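Local coordinates for protein succinate dehydrogenase (Membrane anchor subunit) (Mycolicibacterium smegmatis, PDB 7D6V) that serves as the membrane anchor subunit of a succinate dehydrogenase, carries a membrane-embedded Rieske-type [2Fe-2S] cluster and probably helps pass electrons to quinone, at residues Y48-Y59 against V252-S263. Sequence-based numbering, arbitrary orientation.
Sequences YATIRAFWGSAY and VLTDFYIMLVAS
A salt bridge between two helices of the membrane anchor, Arg52 with Asp255, sits at the centre of this contact. Arg52 NE donates to Asp255 OD2 at 2.5 Å. NH2 adds a weak bond to the same oxygen. The guanidinium and carboxylate planes are nearly perpendicular, 83° apart, and OD2 lies at the guanidinium edge. Met259 SD sits over one guanidinium face, 3.4 Å from Arg52 NH1. The Arg52 chain is bent at chi2 and chi3, which turns its far end toward the turn that follows its helix. There Arg52 NH1 donates to Ser57 O at 3.1 Å, and its NH2 to Ala58 O. The arginine thus joins helix 240-264 to the backbone just beyond the end of helix 33-55. Gly56 starts this turn with positive phi. The two helix segments run in roughly the same direction, 38° apart, with axes 11.4 Å from each other at closest approach. One helical turn earlier, Tyr48 has CG anti to its backbone N (chi1 180°), and its ring reaches across to the other helix. Val252 CG1 makes a CH-pi contact over one ring face, 4.1 Å from the centroid of the Tyr48 ring. Arg52 CG lies over the opposite face, and Asp255 CB is at the ring edge. Tyr48 OH is 3.2 Å from Asp255 OD2. At the other end, Ala58 CB packs on Met259 CG at 4.0 Å, and Ala58 CA meets Ala262 CB. Outside the two segments, Asp255 also touches Thr68 and Phe70 of a loop.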
loop_
_atom_site.group_PDB
_atom_site.type_symbol
_atom_site.label_atom_id
_atom_site.label_comp_id
_atom_site.label_asym_id
_atom_site.label_seq_id
_atom_site.Cartn_x
_atom_site.Cartn_y
_atom_site.Cartn_z
ATOM N N TYR C 48 44.792 -16.799 0.144
ATOM C CA TYR C 48 45.695 -16.382 -0.922
ATOM C C TYR C 48 46.382 -15.070 -0.572
ATOM O O TYR C 48 47.596 -14.923 -0.759
ATOM C CB TYR C 48 44.937 -16.255 -2.244
ATOM C CG TYR C 48 45.810 -15.824 -3.400
ATOM C CD1 TYR C 48 46.534 -16.753 -4.129
ATOM C CD2 TYR C 48 45.918 -14.488 -3.758
ATOM C CE1 TYR C 48 47.336 -16.364 -5.181
ATOM C CE2 TYR C 48 46.716 -14.092 -4.806
ATOM C CZ TYR C 48 47.422 -15.033 -5.514
ATOM O OH TYR C 48 48.219 -14.638 -6.559
ATOM N N ALA C 49 45.618 -14.104 -0.059
ATOM C CA ALA C 49 46.181 -12.796 0.243
ATOM C C ALA C 49 47.236 -12.889 1.331
ATOM O O ALA C 49 48.300 -12.274 1.217
ATOM C CB ALA C 49 45.070 -11.830 0.651
ATOM N N THR C 50 46.972 -13.660 2.387
ATOM C CA THR C 50 47.950 -13.797 3.459
ATOM C C THR C 50 49.231 -14.445 2.952
ATOM O O THR C 50 50.337 -13.939 3.195
ATOM C CB THR C 50 47.356 -14.613 4.603
ATOM O OG1 THR C 50 46.002 -14.203 4.824
ATOM C CG2 THR C 50 48.158 -14.408 5.873
ATOM N N ILE C 51 49.103 -15.561 2.229
ATOM C CA ILE C 51 50.291 -16.260 1.748
ATOM C C ILE C 51 51.105 -15.356 0.831
ATOM O O ILE C 51 52.329 -15.235 0.974
ATOM C CB ILE C 51 49.899 -17.572 1.044
ATOM C CG1 ILE C 51 49.243 -18.533 2.034
ATOM C CG2 ILE C 51 51.116 -18.216 0.413
ATOM C CD1 ILE C 51 48.750 -19.815 1.398
ATOM N N ARG C 52 50.439 -14.685 -0.112
ATOM C CA ARG C 52 51.170 -13.874 -1.076
ATOM C C ARG C 52 51.760 -12.625 -0.438
ATOM O O ARG C 52 52.850 -12.193 -0.827
ATOM C CB ARG C 52 50.264 -13.504 -2.245
ATOM C CG ARG C 52 50.345 -14.483 -3.393
ATOM C CD ARG C 52 51.762 -14.576 -3.918
ATOM N NE ARG C 52 52.129 -13.391 -4.683
ATOM C CZ ARG C 52 53.371 -13.076 -5.026
ATOM N NH1 ARG C 52 54.377 -13.861 -4.673
ATOM N NH2 ARG C 52 53.606 -11.976 -5.722
ATOM N N ALA C 53 51.069 -12.035 0.539
ATOM C CA ALA C 53 51.590 -10.853 1.206
ATOM C C ALA C 53 52.799 -11.179 2.067
ATOM O O ALA C 53 53.707 -10.352 2.191
ATOM C CB ALA C 53 50.497 -10.207 2.054
ATOM N N PHE C 54 52.836 -12.363 2.670
ATOM C CA PHE C 54 53.984 -12.729 3.486
ATOM C C PHE C 54 55.049 -13.509 2.725
ATOM O O PHE C 54 56.075 -13.852 3.315
ATOM C CB PHE C 54 53.529 -13.529 4.705
ATOM C CG PHE C 54 52.915 -12.683 5.774
ATOM C CD1 PHE C 54 53.713 -11.948 6.629
ATOM C CD2 PHE C 54 51.544 -12.609 5.916
ATOM C CE1 PHE C 54 53.155 -11.164 7.607
ATOM C CE2 PHE C 54 50.980 -11.825 6.896
ATOM C CZ PHE C 54 51.786 -11.102 7.742
ATOM N N TRP C 55 54.839 -13.796 1.438
ATOM C CA TRP C 55 55.849 -14.540 0.690
ATOM C C TRP C 55 57.161 -13.772 0.597
ATOM O O TRP C 55 58.240 -14.353 0.759
ATOM C CB TRP C 55 55.338 -14.881 -0.707
ATOM C CG TRP C 55 56.144 -15.960 -1.334
ATOM C CD1 TRP C 55 57.231 -15.810 -2.135
ATOM C CD2 TRP C 55 55.948 -17.368 -1.181
ATOM N NE1 TRP C 55 57.721 -17.037 -2.504
ATOM C CE2 TRP C 55 56.950 -18.010 -1.929
ATOM C CE3 TRP C 55 55.020 -18.147 -0.489
ATOM C CZ2 TRP C 55 57.046 -19.395 -2.008
ATOM C CZ3 TRP C 55 55.119 -19.518 -0.566
ATOM C CH2 TRP C 55 56.122 -20.129 -1.321
ATOM N N GLY C 56 57.095 -12.473 0.323
ATOM C CA GLY C 56 58.284 -11.650 0.319
ATOM C C GLY C 56 59.106 -11.683 -0.948
ATOM O O GLY C 56 60.186 -11.084 -0.977
ATOM N N SER C 57 58.641 -12.358 -1.994
ATOM C CA SER C 57 59.372 -12.395 -3.251
ATOM C C SER C 57 58.378 -12.531 -4.394
ATOM O O SER C 57 57.187 -12.768 -4.184
ATOM C CB SER C 57 60.398 -13.532 -3.272
ATOM O OG SER C 57 59.772 -14.792 -3.416
ATOM N N ALA C 58 58.892 -12.364 -5.614
ATOM C CA ALA C 58 58.112 -12.461 -6.849
ATOM C C ALA C 58 56.958 -11.455 -6.858
ATOM O O ALA C 58 55.783 -11.812 -6.937
ATOM C CB ALA C 58 57.605 -13.889 -7.069
ATOM N N TYR C 59 57.322 -10.177 -6.785
ATOM C CA TYR C 59 56.336 -9.109 -6.745
ATOM C C TYR C 59 56.692 -7.913 -7.617
ATOM O O TYR C 59 55.908 -6.962 -7.670
ATOM C CB TYR C 59 56.126 -8.634 -5.296
ATOM C CG TYR C 59 57.381 -8.120 -4.633
ATOM C CD1 TYR C 59 57.745 -6.786 -4.734
ATOM C CD2 TYR C 59 58.206 -8.968 -3.914
ATOM C CE1 TYR C 59 58.888 -6.311 -4.139
ATOM C CE2 TYR C 59 59.352 -8.502 -3.312
ATOM C CZ TYR C 59 59.690 -7.172 -3.428
ATOM O OH TYR C 59 60.832 -6.700 -2.832
ATOM N N VAL C 252 43.184 -10.843 -7.079
ATOM C CA VAL C 252 43.825 -12.155 -7.083
ATOM C C VAL C 252 44.491 -12.426 -8.427
ATOM O O VAL C 252 45.635 -12.888 -8.484
ATOM C CB VAL C 252 42.811 -13.253 -6.717
ATOM C CG1 VAL C 252 43.416 -14.624 -6.940
ATOM C CG2 VAL C 252 42.375 -13.098 -5.277
ATOM N N LEU C 253 43.796 -12.133 -9.530
ATOM C CA LEU C 253 44.390 -12.380 -10.844
ATOM C C LEU C 253 45.563 -11.454 -11.132
ATOM O O LEU C 253 46.537 -11.871 -11.765
ATOM C CB LEU C 253 43.349 -12.292 -11.961
ATOM C CG LEU C 253 42.407 -13.482 -12.193
ATOM C CD1 LEU C 253 41.353 -13.686 -11.130
ATOM C CD2 LEU C 253 41.760 -13.349 -13.563
ATOM N N THR C 254 45.495 -10.195 -10.699
ATOM C CA THR C 254 46.622 -9.292 -10.904
ATOM C C THR C 254 47.861 -9.802 -10.179
ATOM O O THR C 254 48.951 -9.879 -10.764
ATOM C CB THR C 254 46.247 -7.888 -10.439
ATOM O OG1 THR C 254 44.943 -7.564 -10.929
ATOM C CG2 THR C 254 47.236 -6.865 -10.973
ATOM N N ASP C 255 47.703 -10.190 -8.907
ATOM C CA ASP C 255 48.807 -10.815 -8.182
ATOM C C ASP C 255 49.322 -12.049 -8.905
ATOM O O ASP C 255 50.534 -12.230 -9.051
ATOM C CB ASP C 255 48.384 -11.192 -6.765
ATOM C CG ASP C 255 49.570 -11.383 -5.838
ATOM O OD1 ASP C 255 49.735 -10.614 -4.880
ATOM O OD2 ASP C 255 50.355 -12.323 -6.072
ATOM N N PHE C 256 48.417 -12.930 -9.331
ATOM C CA PHE C 256 48.847 -14.194 -9.914
ATOM C C PHE C 256 49.641 -13.969 -11.193
ATOM O O PHE C 256 50.702 -14.575 -11.391
ATOM C CB PHE C 256 47.631 -15.083 -10.168
ATOM C CG PHE C 256 47.979 -16.501 -10.495
ATOM C CD1 PHE C 256 48.649 -17.286 -9.577
ATOM C CD2 PHE C 256 47.638 -17.047 -11.715
ATOM C CE1 PHE C 256 48.974 -18.585 -9.871
ATOM C CE2 PHE C 256 47.960 -18.347 -12.015
ATOM C CZ PHE C 256 48.630 -19.118 -11.093
ATOM N N TYR C 257 49.159 -13.078 -12.062
ATOM C CA TYR C 257 49.867 -12.794 -13.304
ATOM C C TYR C 257 51.227 -12.168 -13.034
ATOM O O TYR C 257 52.232 -12.551 -13.648
ATOM C CB TYR C 257 49.027 -11.878 -14.197
ATOM C CG TYR C 257 49.680 -11.595 -15.528
ATOM C CD1 TYR C 257 49.504 -12.449 -16.603
ATOM C CD2 TYR C 257 50.487 -10.483 -15.705
ATOM C CE1 TYR C 257 50.106 -12.200 -17.813
ATOM C CE2 TYR C 257 51.090 -10.229 -16.912
ATOM C CZ TYR C 257 50.897 -11.089 -17.962
ATOM O OH TYR C 257 51.499 -10.835 -19.169
ATOM N N ILE C 258 51.280 -11.183 -12.131
ATOM C CA ILE C 258 52.554 -10.525 -11.864
ATOM C C ILE C 258 53.547 -11.515 -11.276
ATOM O O ILE C 258 54.726 -11.518 -11.636
ATOM C CB ILE C 258 52.355 -9.300 -10.952
ATOM C CG1 ILE C 258 51.603 -8.206 -11.701
ATOM C CG2 ILE C 258 53.692 -8.753 -10.497
ATOM C CD1 ILE C 258 51.455 -6.929 -10.923
ATOM N N MET C 259 53.084 -12.380 -10.370
ATOM C CA MET C 259 53.945 -13.417 -9.813
ATOM C C MET C 259 54.471 -14.347 -10.897
ATOM O O MET C 259 55.650 -14.720 -10.886
ATOM C CB MET C 259 53.181 -14.216 -8.765
ATOM C CG MET C 259 54.002 -15.291 -8.089
ATOM S SD MET C 259 53.041 -16.175 -6.855
ATOM C CE MET C 259 51.949 -17.119 -7.909
ATOM N N LEU C 260 53.605 -14.749 -11.830
ATOM C CA LEU C 260 54.046 -15.626 -12.908
ATOM C C LEU C 260 55.131 -14.965 -13.745
ATOM O O LEU C 260 56.127 -15.603 -14.105
ATOM C CB LEU C 260 52.860 -16.011 -13.785
ATOM C CG LEU C 260 51.937 -17.092 -13.240
ATOM C CD1 LEU C 260 50.615 -17.045 -13.964
ATOM C CD2 LEU C 260 52.591 -18.440 -13.403
ATOM N N VAL C 261 54.960 -13.680 -14.050
ATOM C CA VAL C 261 55.948 -12.984 -14.870
ATOM C C VAL C 261 57.255 -12.791 -14.106
ATOM O O VAL C 261 58.342 -12.932 -14.676
ATOM C CB VAL C 261 55.380 -11.650 -15.378
ATOM C CG1 VAL C 261 56.412 -10.925 -16.211
ATOM C CG2 VAL C 261 54.131 -11.897 -16.194
ATOM N N ALA C 262 57.182 -12.468 -12.813
ATOM C CA ALA C 262 58.409 -12.267 -12.045
ATOM C C ALA C 262 59.176 -13.576 -11.903
ATOM O O ALA C 262 60.398 -13.615 -12.084
ATOM C CB ALA C 262 58.093 -11.680 -10.677
ATOM N N SER C 263 58.481 -14.662 -11.561
ATOM C CA SER C 263 59.144 -15.953 -11.443
ATOM C C SER C 263 59.734 -16.362 -12.785
ATOM O O SER C 263 60.957 -16.450 -12.934
ATOM C CB SER C 263 58.163 -17.013 -10.947
ATOM O OG SER C 263 57.712 -16.710 -9.640
#